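Local coordinates for protein phosphoethanolamine N-methyltransferase 1 (Haemonchus contortus, PDB 4KRG) that probably transfers the first methyl group from S-adenosylmethionine to phosphoethanolamine in nematode phosphocholine biosynthesis, at residues A[117-122]-A[202-207]; A[161-166]-A[334-339]; A[188-193]-A[262-267]. All blocks are in the same frame, centred on the assembly; numbering follows the deposited sequence.

Interaction 1. Residues A[117-122]-A[202-207]; sequences MDEKSV and RDSDGK
Glu119 and Lys120 face the turn at Asp203-Gly206; the backbones stay apart, nearest at the CA atoms of Glu119 and Asp203, 8.5 Å, and side chains and a water span the distance. Neither backbone is a helix or strand where they meet. Residues 203-206 form a type I beta turn, closed by Gly206 N on Asp203 O, and Lys120 takes left-handed backbone angles (47°/50°), which turn the loop just before strand 122-126. The Glu119 chain runs out extended and presents its carboxylate to the Ser204 hydroxyl, whose OG lies 2.7 Å from Glu119 OE1 and 2.8 Å from OE2; OE2 also forms a salt bridge with Arg148. Lys120, bent at chi3, makes a salt bridge from NZ to Asp205 OD2 at 2.8 Å, meeting the syn side of the carboxylate 26° out of its plane. A water donates to Ser204 OG at 2.6 Å and accepts weakly from Lys120 NZ. Asp203 steadies the turn from within: Asp205 N and Lys207 N reach its OD1 from opposite faces of the carboxylate, while OD2 accepts a hydrogen bond from Trp209 NE1. This Asx turn superposed on a beta turn shapes the hairpin connection between strands 200-202 and 208-218.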
loop_
_atom_site.group_PDB
_atom_site.type_symbol
_atom_site.label_atom_id
_atom_site.label_comp_id
_atom_site.label_asym_id
_atom_site.label_seq_id
_atom_site.Cartn_x
_atom_site.Cartn_y
_atom_site.Cartn_z
HETATM N N MSE A 117 3.180 -25.005 -11.262
HETATM C CA MSE A 117 1.817 -25.327 -11.659
HETATM C C MSE A 117 1.624 -24.909 -13.099
HETATM O O MSE A 117 2.413 -24.124 -13.632
HETATM C CB MSE A 117 0.808 -24.593 -10.781
HETATM C CG MSE A 117 0.459 -25.301 -9.498
HETATM SE SE MSE A 117 -0.775 -24.217 -8.475
HETATM C CE MSE A 117 0.445 -22.755 -8.081
ATOM N N ASP A 118 0.572 -25.419 -13.726
ATOM C CA ASP A 118 0.317 -25.099 -15.123
ATOM C C ASP A 118 0.068 -23.605 -15.344
ATOM O O ASP A 118 -0.278 -22.878 -14.416
ATOM C CB ASP A 118 -0.865 -25.911 -15.654
ATOM C CG ASP A 118 -0.564 -27.394 -15.753
ATOM O OD1 ASP A 118 0.622 -27.778 -15.850
ATOM O OD2 ASP A 118 -1.530 -28.181 -15.747
ATOM N N GLU A 119 0.264 -23.155 -16.578
ATOM C CA GLU A 119 -0.092 -21.797 -16.948
ATOM C C GLU A 119 -1.595 -21.637 -16.815
ATOM O O GLU A 119 -2.342 -22.598 -17.035
ATOM C CB GLU A 119 0.296 -21.521 -18.395
ATOM C CG GLU A 119 1.744 -21.775 -18.708
ATOM C CD GLU A 119 2.042 -21.639 -20.183
ATOM O OE1 GLU A 119 1.112 -21.818 -21.003
ATOM O OE2 GLU A 119 3.203 -21.324 -20.519
ATOM N N LYS A 120 -2.026 -20.424 -16.478
ATOM C CA LYS A 120 -3.443 -20.084 -16.397
ATOM C C LYS A 120 -4.207 -21.148 -15.631
ATOM O O LYS A 120 -5.220 -21.644 -16.099
ATOM C CB LYS A 120 -4.025 -19.904 -17.802
ATOM C CG LYS A 120 -3.263 -18.886 -18.654
ATOM C CD LYS A 120 -3.572 -19.067 -20.133
ATOM C CE LYS A 120 -2.324 -18.941 -21.004
ATOM N NZ LYS A 120 -2.595 -19.282 -22.434
ATOM N N SER A 121 -3.705 -21.499 -14.454
ATOM C CA SER A 121 -4.291 -22.575 -13.675
ATOM C C SER A 121 -5.012 -22.093 -12.422
ATOM O O SER A 121 -5.743 -22.857 -11.805
ATOM C CB SER A 121 -3.225 -23.595 -13.299
ATOM O OG SER A 121 -2.176 -22.981 -12.589
ATOM N N VAL A 122 -4.794 -20.839 -12.031
ATOM C CA VAL A 122 -5.514 -20.267 -10.884
ATOM C C VAL A 122 -6.080 -18.882 -11.179
ATOM O O VAL A 122 -5.690 -18.230 -12.148
ATOM C CB VAL A 122 -4.649 -20.193 -9.592
ATOM C CG1 VAL A 122 -4.280 -21.581 -9.100
ATOM C CG2 VAL A 122 -3.406 -19.358 -9.820
ATOM N N ARG A 202 5.995 -12.031 -20.940
ATOM C CA ARG A 202 5.478 -12.635 -22.161
ATOM C C ARG A 202 5.191 -14.108 -21.918
ATOM O O ARG A 202 6.087 -14.868 -21.544
ATOM C CB ARG A 202 6.468 -12.498 -23.318
ATOM C CG ARG A 202 5.893 -12.948 -24.656
ATOM C CD ARG A 202 6.860 -12.742 -25.827
ATOM N NE ARG A 202 6.944 -11.349 -26.267
ATOM C CZ ARG A 202 6.141 -10.790 -27.171
ATOM N NH1 ARG A 202 5.180 -11.502 -27.741
ATOM N NH2 ARG A 202 6.296 -9.516 -27.508
ATOM N N ASP A 203 3.944 -14.515 -22.131
ATOM C CA ASP A 203 3.574 -15.902 -21.885
ATOM C C ASP A 203 3.973 -16.828 -23.044
ATOM O O ASP A 203 4.595 -16.388 -24.012
ATOM C CB ASP A 203 2.093 -16.038 -21.460
ATOM C CG ASP A 203 1.100 -15.737 -22.582
ATOM O OD1 ASP A 203 1.458 -15.813 -23.773
ATOM O OD2 ASP A 203 -0.074 -15.452 -22.263
ATOM N N SER A 204 3.629 -18.106 -22.937
ATOM C CA SER A 204 4.045 -19.085 -23.935
ATOM C C SER A 204 3.381 -18.863 -25.295
ATOM O O SER A 204 3.858 -19.363 -26.313
ATOM C CB SER A 204 3.766 -20.501 -23.438
ATOM O OG SER A 204 2.400 -20.658 -23.110
ATOM N N ASP A 205 2.285 -18.114 -25.311
ATOM C CA ASP A 205 1.616 -17.782 -26.561
ATOM C C ASP A 205 2.175 -16.488 -27.138
ATOM O O ASP A 205 1.755 -16.040 -28.198
ATOM C CB ASP A 205 0.109 -17.648 -26.343
ATOM C CG ASP A 205 -0.517 -18.915 -25.797
ATOM O OD1 ASP A 205 -0.051 -20.018 -26.162
ATOM O OD2 ASP A 205 -1.478 -18.801 -25.005
ATOM N N GLY A 206 3.122 -15.887 -26.427
ATOM C CA GLY A 206 3.750 -14.664 -26.888
ATOM C C GLY A 206 2.986 -13.394 -26.548
ATOM O O GLY A 206 3.220 -12.346 -27.148
ATOM N N LYS A 207 2.072 -13.479 -25.587
ATOM C CA LYS A 207 1.306 -12.309 -25.175
ATOM C C LYS A 207 1.953 -11.626 -23.978
ATOM O O LYS A 207 2.481 -12.298 -23.090
ATOM C CB LYS A 207 -0.143 -12.690 -24.876
ATOM C CG LYS A 207 -0.966 -12.958 -26.124
ATOM C CD LYS A 207 -2.388 -13.353 -25.779
ATOM C CE LYS A 207 -3.263 -13.422 -27.021
ATOM N NZ LYS A 207 -4.661 -13.809 -26.678
HETATM O O HOH W 1 0.658 -18.737 -22.692
#

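Interaction 2. Residues A[161-166]-A[334-339]; sequences SCSEPS and LYRTSL. With OPE (phosphoric acid mono-(2-amino-ethyl) ester), chain C.
Ser163 and Arg336 join the loop after strand 154-161 of the Rossmann-like methyltransferase fold, a loop that in this enzyme holds the phosphate of phosphoethanolamine, to helix 332-345. The arginine can be followed outward from the helix. Its CB packs against Gln264 of helix 249-271, and CG stands anti to the backbone N (chi1 180°), after which bends at chi2 and chi3 swing the guanidinium toward the loop. At the tip the branches divide. NH2 forms a salt bridge with Asp268, its strongest polar partner, and the group also makes a cation-pi contact with Phe188. NH1 reaches Ser163 OG at 3.0 Å, but the N-H...O angle of 120° makes this bond weak, and the hydroxyl lies oblique to the guanidinium plane. Arg230 also comes near NH1, but each arginine has an acid partner, Asp268 for Arg336 and Glu164 for Arg230, which probably eases the like charges. A bound sodium ion lies about 3 Å from the nearest atom of the Ser163 side chain. On the ligand side of the same loop, Ser161 and Ser166 hold the phosphate, with Tyr186, His176 and Tyr133 adding further bonds to the ligand. Phosphate oxygen O2 is gripped twice within the loop, by Ser161 OG at a very short 2.5 Å and by Ser166 N at 2.8 Å, whereas Ser166 OG donates to O1 at 2.7 Å.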
loop_
_atom_site.group_PDB
_atom_site.type_symbol
_atom_site.label_atom_id
_atom_site.label_comp_id
_atom_site.label_asym_id
_atom_site.label_seq_id
_atom_site.Cartn_x
_atom_site.Cartn_y
_atom_site.Cartn_z
ATOM N N SER A 161 5.507 -7.285 6.023
ATOM C CA SER A 161 6.016 -6.389 7.047
ATOM C C SER A 161 7.039 -5.508 6.362
ATOM O O SER A 161 8.108 -5.979 5.954
ATOM C CB SER A 161 6.690 -7.164 8.174
ATOM O OG SER A 161 5.765 -8.018 8.810
ATOM N N CYS A 162 6.712 -4.233 6.215
ATOM C CA CYS A 162 7.610 -3.338 5.512
ATOM C C CYS A 162 8.458 -2.531 6.488
ATOM O O CYS A 162 7.954 -2.055 7.503
ATOM C CB CYS A 162 6.824 -2.434 4.557
ATOM S SG CYS A 162 6.035 -3.347 3.206
ATOM N N SER A 163 9.751 -2.430 6.188
ATOM C CA SER A 163 10.716 -1.624 6.947
ATOM C C SER A 163 11.048 -2.080 8.377
ATOM O O SER A 163 12.143 -1.811 8.867
ATOM C CB SER A 163 10.333 -0.144 6.938
ATOM O OG SER A 163 10.464 0.395 5.641
ATOM N N GLU A 164 10.115 -2.756 9.042
ATOM C CA GLU A 164 10.321 -3.201 10.419
ATOM C C GLU A 164 9.406 -4.381 10.740
ATOM O O GLU A 164 8.424 -4.613 10.037
ATOM C CB GLU A 164 10.019 -2.059 11.387
ATOM C CG GLU A 164 8.538 -1.780 11.551
ATOM C CD GLU A 164 8.250 -0.564 12.406
ATOM O OE1 GLU A 164 7.700 -0.731 13.514
ATOM O OE2 GLU A 164 8.565 0.561 11.966
ATOM N N PRO A 165 9.711 -5.126 11.814
ATOM C CA PRO A 165 8.821 -6.248 12.121
ATOM C C PRO A 165 7.425 -5.768 12.493
ATOM O O PRO A 165 7.258 -4.626 12.920
ATOM C CB PRO A 165 9.489 -6.906 13.334
ATOM C CG PRO A 165 10.918 -6.475 13.265
ATOM C CD PRO A 165 10.863 -5.073 12.733
ATOM N N SER A 166 6.440 -6.643 12.340
ATOM C CA SER A 166 5.060 -6.310 12.667
ATOM C C SER A 166 4.953 -5.738 14.066
ATOM O O SER A 166 4.200 -4.800 14.305
ATOM C CB SER A 166 4.179 -7.547 12.561
ATOM O OG SER A 166 4.527 -8.497 13.544
ATOM N N LEU A 334 7.154 8.826 -1.950
ATOM C CA LEU A 334 6.629 9.857 -1.066
ATOM C C LEU A 334 5.568 9.251 -0.148
ATOM O O LEU A 334 5.434 9.636 1.009
ATOM C CB LEU A 334 6.102 11.038 -1.889
ATOM C CG LEU A 334 7.124 11.499 -2.941
ATOM C CD1 LEU A 334 6.631 12.660 -3.770
ATOM C CD2 LEU A 334 8.440 11.851 -2.305
ATOM N N TYR A 335 4.849 8.263 -0.662
ATOM C CA TYR A 335 3.925 7.483 0.153
ATOM C C TYR A 335 4.671 6.779 1.285
ATOM O O TYR A 335 4.219 6.791 2.432
ATOM C CB TYR A 335 3.168 6.492 -0.733
ATOM C CG TYR A 335 2.511 5.304 -0.049
ATOM C CD1 TYR A 335 1.343 5.449 0.688
ATOM C CD2 TYR A 335 3.023 4.026 -0.217
ATOM C CE1 TYR A 335 0.732 4.348 1.280
ATOM C CE2 TYR A 335 2.420 2.921 0.360
ATOM C CZ TYR A 335 1.280 3.086 1.107
ATOM O OH TYR A 335 0.689 1.980 1.670
ATOM N N ARG A 336 5.815 6.177 0.969
ATOM C CA ARG A 336 6.640 5.543 1.990
ATOM C C ARG A 336 6.975 6.553 3.108
ATOM O O ARG A 336 6.842 6.243 4.292
ATOM C CB ARG A 336 7.903 4.927 1.351
ATOM C CG ARG A 336 8.903 4.199 2.290
ATOM C CD ARG A 336 9.637 5.158 3.236
ATOM N NE ARG A 336 11.061 4.928 3.438
ATOM C CZ ARG A 336 11.567 4.051 4.297
ATOM N NH1 ARG A 336 10.768 3.266 5.009
ATOM N NH2 ARG A 336 12.877 3.947 4.423
ATOM N N THR A 337 7.423 7.754 2.743
ATOM C CA THR A 337 7.774 8.755 3.759
ATOM C C THR A 337 6.574 9.164 4.605
ATOM O O THR A 337 6.729 9.572 5.753
ATOM C CB THR A 337 8.429 10.016 3.162
ATOM O OG1 THR A 337 7.446 10.790 2.467
ATOM C CG2 THR A 337 9.548 9.636 2.218
ATOM N N SER A 338 5.376 9.064 4.044
ATOM C CA SER A 338 4.175 9.329 4.833
ATOM C C SER A 338 3.939 8.215 5.845
ATOM O O SER A 338 3.486 8.472 6.961
ATOM C CB SER A 338 2.948 9.516 3.945
ATOM O OG SER A 338 2.996 10.765 3.282
ATOM N N LEU A 339 4.242 6.977 5.461
ATOM C CA LEU A 339 4.162 5.858 6.408
ATOM C C LEU A 339 5.192 6.013 7.528
ATOM O O LEU A 339 4.916 5.717 8.688
ATOM C CB LEU A 339 4.326 4.501 5.705
ATOM C CG LEU A 339 3.178 4.041 4.801
ATOM C CD1 LEU A 339 3.356 2.586 4.384
ATOM C CD2 LEU A 339 1.852 4.228 5.497
HETATM C CA OPE C . 5.182 -11.498 11.376
HETATM C CB OPE C . 4.648 -12.884 11.220
HETATM O O1 OPE C . 6.822 -9.818 13.035
HETATM O O2 OPE C . 6.948 -8.921 10.758
HETATM O O3 OPE C . 8.791 -10.380 11.587
HETATM O O4 OPE C . 6.527 -11.346 11.109
HETATM N N OPE C . 4.935 -13.564 9.984
HETATM P P OPE C . 7.306 -10.096 11.631
#

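Interaction 3. Residues A[188-193]-A[262-267]; sequences FSSLYI and AEQKTW
Phe188, just ahead of helix 189-198, and Ser190 within it meet Gln264 and Lys265 of helix 249-271 in a mixed contact, one buried hydrogen bond beside an aromatic-aliphatic patch. The backbones come nearest at Ser190 and Gln264, whose CA atoms are 7.8 Å apart. In Gln264, CG runs trans to the backbone nitrogen (chi1 179°), and the bend at chi2 turns the amide oxygen to the serine. Ser190 OG donates to Gln264 OE1 at 2.5 Å, in the carbonyl plane and on a lone pair, with a C=O...O angle of 145°. The other end of the amide is engaged too, since NE2 donates to the carbonyl oxygen of Tyr333. The aliphatic part of the same glutamine lies against Phe188: its CG approaches ring atom CD2 to 3.5 Å, with ring and amide planes 86° apart. Farther out, Lys265 CD touches Phe188 CZ at 4.0 Å, its chain crossing the phenyl group at about a right angle before NZ pairs with Asp268. The two amide bonds together probably fix which end of Gln264 is oxygen, and they satisfy its buried polar atoms between Ser190 of helix 189-198 and Tyr333 of helix 332-345.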
loop_
_atom_site.group_PDB
_atom_site.type_symbol
_atom_site.label_atom_id
_atom_site.label_comp_id
_atom_site.label_asym_id
_atom_site.label_seq_id
_atom_site.Cartn_x
_atom_site.Cartn_y
_atom_site.Cartn_z
ATOM N N PHE A 188 11.219 -1.735 2.055
ATOM C CA PHE A 188 10.369 -0.553 1.996
ATOM C C PHE A 188 9.127 -0.861 1.170
ATOM O O PHE A 188 9.218 -1.529 0.142
ATOM C CB PHE A 188 11.107 0.603 1.328
ATOM C CG PHE A 188 12.444 0.903 1.926
ATOM C CD1 PHE A 188 12.657 0.789 3.291
ATOM C CD2 PHE A 188 13.489 1.313 1.118
ATOM C CE1 PHE A 188 13.898 1.076 3.838
ATOM C CE2 PHE A 188 14.728 1.606 1.654
ATOM C CZ PHE A 188 14.934 1.486 3.017
ATOM N N SER A 189 7.975 -0.361 1.617
ATOM C CA SER A 189 6.701 -0.566 0.924
ATOM C C SER A 189 6.762 -0.132 -0.531
ATOM O O SER A 189 6.155 -0.754 -1.399
ATOM C CB SER A 189 5.592 0.214 1.621
ATOM O OG SER A 189 5.994 1.551 1.844
ATOM N N SER A 190 7.496 0.945 -0.789
ATOM C CA SER A 190 7.605 1.501 -2.135
ATOM C C SER A 190 8.242 0.522 -3.127
ATOM O O SER A 190 7.931 0.544 -4.319
ATOM C CB SER A 190 8.391 2.806 -2.095
ATOM O OG SER A 190 9.617 2.622 -1.421
ATOM N N LEU A 191 9.124 -0.339 -2.631
ATOM C CA LEU A 191 9.834 -1.289 -3.483
ATOM C C LEU A 191 8.913 -2.383 -4.004
ATOM O O LEU A 191 9.052 -2.855 -5.136
ATOM C CB LEU A 191 10.993 -1.919 -2.718
ATOM C CG LEU A 191 12.014 -0.915 -2.190
ATOM C CD1 LEU A 191 13.203 -1.627 -1.578
ATOM C CD2 LEU A 191 12.465 -0.005 -3.306
ATOM N N TYR A 192 7.983 -2.808 -3.162
ATOM C CA TYR A 192 7.029 -3.806 -3.587
ATOM C C TYR A 192 6.137 -3.214 -4.672
ATOM O O TYR A 192 5.973 -3.810 -5.729
ATOM C CB TYR A 192 6.220 -4.302 -2.398
ATOM C CG TYR A 192 6.995 -5.196 -1.454
ATOM C CD1 TYR A 192 7.525 -6.405 -1.894
ATOM C CD2 TYR A 192 7.164 -4.855 -0.117
ATOM C CE1 TYR A 192 8.214 -7.239 -1.033
ATOM C CE2 TYR A 192 7.844 -5.689 0.752
ATOM C CZ TYR A 192 8.366 -6.876 0.285
ATOM O OH TYR A 192 9.054 -7.700 1.135
ATOM N N ILE A 193 5.594 -2.025 -4.427
ATOM C CA ILE A 193 4.716 -1.374 -5.404
ATOM C C ILE A 193 5.427 -1.177 -6.743
ATOM O O ILE A 193 4.893 -1.529 -7.791
ATOM C CB ILE A 193 4.196 -0.009 -4.903
ATOM C CG1 ILE A 193 3.462 -0.163 -3.569
ATOM C CG2 ILE A 193 3.284 0.623 -5.940
ATOM C CD1 ILE A 193 3.292 1.152 -2.818
ATOM N N ALA A 262 18.093 2.982 -3.233
ATOM C CA ALA A 262 18.925 4.171 -3.204
ATOM C C ALA A 262 18.071 5.423 -3.380
ATOM O O ALA A 262 18.212 6.388 -2.628
ATOM C CB ALA A 262 19.980 4.095 -4.287
ATOM N N GLU A 263 17.193 5.405 -4.379
ATOM C CA GLU A 263 16.307 6.532 -4.633
ATOM C C GLU A 263 15.379 6.772 -3.457
ATOM O O GLU A 263 15.098 7.912 -3.123
ATOM C CB GLU A 263 15.513 6.330 -5.927
ATOM C CG GLU A 263 16.382 6.346 -7.183
ATOM C CD GLU A 263 15.636 5.936 -8.448
ATOM O OE1 GLU A 263 14.474 5.483 -8.358
ATOM O OE2 GLU A 263 16.222 6.066 -9.544
ATOM N N GLN A 264 14.906 5.702 -2.826
ATOM C CA GLN A 264 14.094 5.844 -1.624
ATOM C C GLN A 264 14.868 6.556 -0.529
ATOM O O GLN A 264 14.350 7.475 0.105
ATOM C CB GLN A 264 13.609 4.495 -1.098
ATOM C CG GLN A 264 12.783 4.614 0.175
ATOM C CD GLN A 264 11.477 5.364 -0.037
ATOM O OE1 GLN A 264 10.506 4.803 -0.538
ATOM N NE2 GLN A 264 11.449 6.637 0.345
ATOM N N LYS A 265 16.112 6.141 -0.314
ATOM C CA LYS A 265 16.922 6.742 0.742
ATOM C C LYS A 265 17.116 8.250 0.579
ATOM O O LYS A 265 17.132 8.981 1.570
ATOM C CB LYS A 265 18.277 6.039 0.899
ATOM C CG LYS A 265 18.245 4.714 1.664
ATOM C CD LYS A 265 17.232 4.710 2.816
ATOM C CE LYS A 265 17.603 5.649 3.962
ATOM N NZ LYS A 265 16.500 5.732 4.959
ATOM N N THR A 266 17.241 8.729 -0.656
ATOM C CA THR A 266 17.369 10.171 -0.861
ATOM C C THR A 266 16.081 10.905 -0.492
ATOM O O THR A 266 16.122 12.036 -0.011
ATOM C CB THR A 266 17.788 10.549 -2.299
ATOM O OG1 THR A 266 16.667 10.426 -3.181
ATOM C CG2 THR A 266 18.924 9.668 -2.784
ATOM N N TRP A 267 14.939 10.266 -0.718
ATOM C CA TRP A 267 13.665 10.869 -0.352
ATOM C C TRP A 267 13.463 10.902 1.162
ATOM O O TRP A 267 12.969 11.893 1.706
ATOM C CB TRP A 267 12.501 10.195 -1.085
ATOM C CG TRP A 267 12.437 10.621 -2.523
ATOM C CD1 TRP A 267 12.578 9.831 -3.629
ATOM C CD2 TRP A 267 12.251 11.956 -3.009
ATOM N NE1 TRP A 267 12.477 10.590 -4.768
ATOM C CE2 TRP A 267 12.279 11.899 -4.414
ATOM C CE3 TRP A 267 12.061 13.196 -2.383
ATOM C CZ2 TRP A 267 12.123 13.036 -5.211
ATOM C CZ3 TRP A 267 11.905 14.317 -3.172
ATOM C CH2 TRP A 267 11.935 14.233 -4.571
#

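How the interactions relate
Interactions 2 and 3 are neighbours, with centres 9 Å apart, and they touch where Ser163 lies against Phe188. Together they join the loop after strand 154-161 to helices 189-198, 249-271 and 332-345 near the centre of the molecule, where the substrate-binding methyltransferase domain probably meets the second domain, to which helix 332-345 probably belongs. Interaction 1 stands apart at the surface, its centre 33 Å from that of interaction 2 and 30 Å from that of interaction 3. In chain order its first segment leads, followed by 161-166 and 188-193; then come 202-207, 262-267 and finally 334-339, so interaction 1 interleaves with both others, whereas both segments of interaction 3 fall between those of interaction 2.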